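Long-range contact in endoglucanase, family GH5 (Zobellia galactanivorans, PDB 6GL2), which probably hydrolyses beta-glucan chains of hemicelluloses such as mixed-linked glucan, as a family 5 glycoside hydrolase of a marine bacterium: residues 145-150 and 192-197. Sequence-based numbering, arbitrary orientation.
Sequences LIFETL and AKRKIM
Arg194 lays its CD over the centre of the Phe147 ring, a CH-pi contact with CD 3.6 Å from the ring centroid and 9° off the normal. Its chain then bends at chi3 (-53°) and brings NH2 to Leu145 O at 3.0 Å, the acceptor lying at the guanidinium edge, in plane; ring and guanidinium planes stand 47° apart. Tyr141 O, Gly142 O and Asn191 OD1 take further N-H groups of this buried cation. With an alanine in its place, the Phe147 face would probably lose this cover and the carbonyls of Leu145, Tyr141 and Gly142 their N-H donors. Residues 145-148 and 196-199 are neighbouring parallel strands of the eight-stranded TIM barrel of family 5, joined through helix 167-186. Backbone hydrogen bonds run from Phe147 N to Lys195 O, from Met197 N to Phe147 O at 2.9 Å, and from Thr149 N to Met197 O. Phe147 and Ile196 face the helices, where Thr149 CG2 meets Ile196 CG2 at 3.7 Å; on the barrel-interior face the Met197 chain bends back, bringing CE within 3.3 Å of Glu148 OE1, while Glu148 OE2 is salt-bridged to Arg63. One water bridges Leu145 O to Lys195 N, another Met197 O to Leu150 N. The loose side lies before Arg194, where exposed Lys193 and Ala192 make no contact with 145-150.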
loop_
_atom_site.group_PDB
_atom_site.type_symbol
_atom_site.label_atom_id
_atom_site.label_comp_id
_atom_site.label_asym_id
_atom_site.label_seq_id
_atom_site.Cartn_x
_atom_site.Cartn_y
_atom_site.Cartn_z
ATOM N N LEU A 145 -2.309 -13.537 -3.234
ATOM C CA LEU A 145 -1.519 -12.469 -3.864
ATOM C C LEU A 145 -2.478 -11.444 -4.451
ATOM O O LEU A 145 -3.321 -11.767 -5.282
ATOM C CB LEU A 145 -0.592 -13.114 -4.957
ATOM C CG LEU A 145 0.299 -12.112 -5.661
ATOM C CD1 LEU A 145 1.254 -11.469 -4.662
ATOM C CD2 LEU A 145 1.032 -12.716 -6.896
ATOM N N ILE A 146 -2.204 -10.202 -4.064
ATOM C CA ILE A 146 -3.033 -9.045 -4.391
ATOM C C ILE A 146 -2.166 -8.049 -5.158
ATOM O O ILE A 146 -0.955 -7.884 -4.884
ATOM C CB ILE A 146 -3.447 -8.341 -3.080
ATOM C CG1 ILE A 146 -4.309 -9.297 -2.181
ATOM C CG2 ILE A 146 -4.304 -7.055 -3.306
ATOM C CD1 ILE A 146 -4.203 -8.948 -0.709
ATOM N N PHE A 147 -2.726 -7.466 -6.222
ATOM C CA PHE A 147 -2.009 -6.374 -6.901
ATOM C C PHE A 147 -2.531 -5.021 -6.459
ATOM O O PHE A 147 -3.735 -4.857 -6.268
ATOM C CB PHE A 147 -2.233 -6.434 -8.409
ATOM C CG PHE A 147 -1.667 -7.687 -9.089
ATOM C CD1 PHE A 147 -0.576 -8.392 -8.556
ATOM C CD2 PHE A 147 -2.180 -8.149 -10.274
ATOM C CE1 PHE A 147 -0.119 -9.538 -9.214
ATOM C CE2 PHE A 147 -1.700 -9.266 -10.940
ATOM C CZ PHE A 147 -0.688 -9.965 -10.380
ATOM N N GLU A 148 -1.692 -4.072 -6.276
ATOM C CA GLU A 148 -2.029 -2.652 -5.969
ATOM C C GLU A 148 -1.487 -1.817 -7.081
ATOM O O GLU A 148 -0.285 -1.773 -7.346
ATOM C CB GLU A 148 -1.473 -2.263 -4.633
ATOM C CG GLU A 148 -1.535 -0.775 -4.303
ATOM C CD GLU A 148 -0.871 -0.387 -3.065
ATOM O OE1 GLU A 148 -0.928 -1.090 -2.044
ATOM O OE2 GLU A 148 -0.123 0.638 -3.110
ATOM N N THR A 149 -2.344 -1.202 -7.892
ATOM C CA THR A 149 -1.924 -0.694 -9.218
ATOM C C THR A 149 -0.950 0.479 -9.137
ATOM O O THR A 149 0.031 0.560 -9.841
ATOM C CB THR A 149 -3.107 -0.317 -10.078
ATOM O OG1 THR A 149 -4.057 0.378 -9.264
ATOM C CG2 THR A 149 -3.773 -1.587 -10.667
ATOM N N LEU A 150 -1.157 1.399 -8.144
ATOM C CA LEU A 150 -0.291 2.560 -7.961
ATOM C C LEU A 150 -0.252 2.969 -6.513
ATOM O O LEU A 150 -1.325 3.017 -5.909
ATOM C CB LEU A 150 -0.826 3.782 -8.750
ATOM C CG LEU A 150 -0.960 3.678 -10.250
ATOM C CD1 LEU A 150 -1.818 4.792 -10.806
ATOM C CD2 LEU A 150 0.367 3.618 -10.891
ATOM N N ALA A 192 -8.014 -12.628 -13.927
ATOM C CA ALA A 192 -9.358 -12.108 -14.216
ATOM C C ALA A 192 -10.144 -11.875 -12.906
ATOM O O ALA A 192 -10.989 -10.973 -12.932
ATOM C CB ALA A 192 -10.162 -13.071 -15.166
ATOM N N LYS A 193 -9.785 -12.564 -11.827
ATOM C CA LYS A 193 -10.507 -12.614 -10.558
ATOM C C LYS A 193 -9.748 -12.018 -9.358
ATOM O O LYS A 193 -10.327 -11.724 -8.317
ATOM C CB LYS A 193 -10.721 -14.124 -10.211
ATOM C CG LYS A 193 -11.253 -15.047 -11.336
ATOM C CD LYS A 193 -10.164 -15.851 -12.077
ATOM C CE LYS A 193 -10.811 -16.544 -13.275
ATOM N NZ LYS A 193 -12.215 -17.026 -13.048
ATOM N N ARG A 194 -8.420 -11.838 -9.537
ATOM C CA ARG A 194 -7.557 -11.463 -8.424
ATOM C C ARG A 194 -8.057 -10.124 -7.800
ATOM O O ARG A 194 -8.484 -9.218 -8.549
ATOM C CB ARG A 194 -6.098 -11.247 -8.992
ATOM C CG ARG A 194 -5.093 -11.067 -7.869
ATOM C CD ARG A 194 -3.671 -10.966 -8.391
ATOM N NE ARG A 194 -3.323 -12.095 -9.258
ATOM C CZ ARG A 194 -3.189 -13.331 -8.848
ATOM N NH1 ARG A 194 -2.992 -14.284 -9.777
ATOM N NH2 ARG A 194 -3.226 -13.648 -7.576
ATOM N N LYS A 195 -7.905 -9.976 -6.523
ATOM C CA LYS A 195 -8.197 -8.675 -5.857
ATOM C C LYS A 195 -7.156 -7.639 -6.251
ATOM O O LYS A 195 -5.956 -7.943 -6.343
ATOM C CB LYS A 195 -8.232 -8.834 -4.354
ATOM C CG LYS A 195 -9.404 -9.709 -3.869
ATOM C CD LYS A 195 -10.819 -9.232 -4.182
ATOM C CE LYS A 195 -11.794 -10.290 -3.594
ATOM N NZ LYS A 195 -12.176 -11.329 -4.548
ATOM N N ILE A 196 -7.628 -6.438 -6.626
ATOM C CA ILE A 196 -6.788 -5.305 -7.024
ATOM C C ILE A 196 -7.093 -4.139 -6.123
ATOM O O ILE A 196 -8.276 -3.761 -5.985
ATOM C CB ILE A 196 -6.986 -4.945 -8.499
ATOM C CG1 ILE A 196 -6.703 -6.078 -9.429
ATOM C CG2 ILE A 196 -6.073 -3.749 -8.791
ATOM C CD1 ILE A 196 -7.050 -5.780 -10.849
ATOM N N MET A 197 -6.135 -3.538 -5.456
ATOM C CA MET A 197 -6.246 -2.355 -4.693
ATOM C C MET A 197 -5.985 -1.135 -5.530
ATOM O O MET A 197 -4.897 -0.994 -6.150
ATOM C CB MET A 197 -5.247 -2.439 -3.504
ATOM C CG MET A 197 -5.696 -3.335 -2.371
ATOM S SD MET A 197 -4.331 -3.695 -1.196
ATOM C CE MET A 197 -3.835 -2.031 -0.795
HETATM O O HOH W 1 -6.196 -11.682 -4.795
HETATM O O HOH W 2 -3.580 1.521 -6.206
#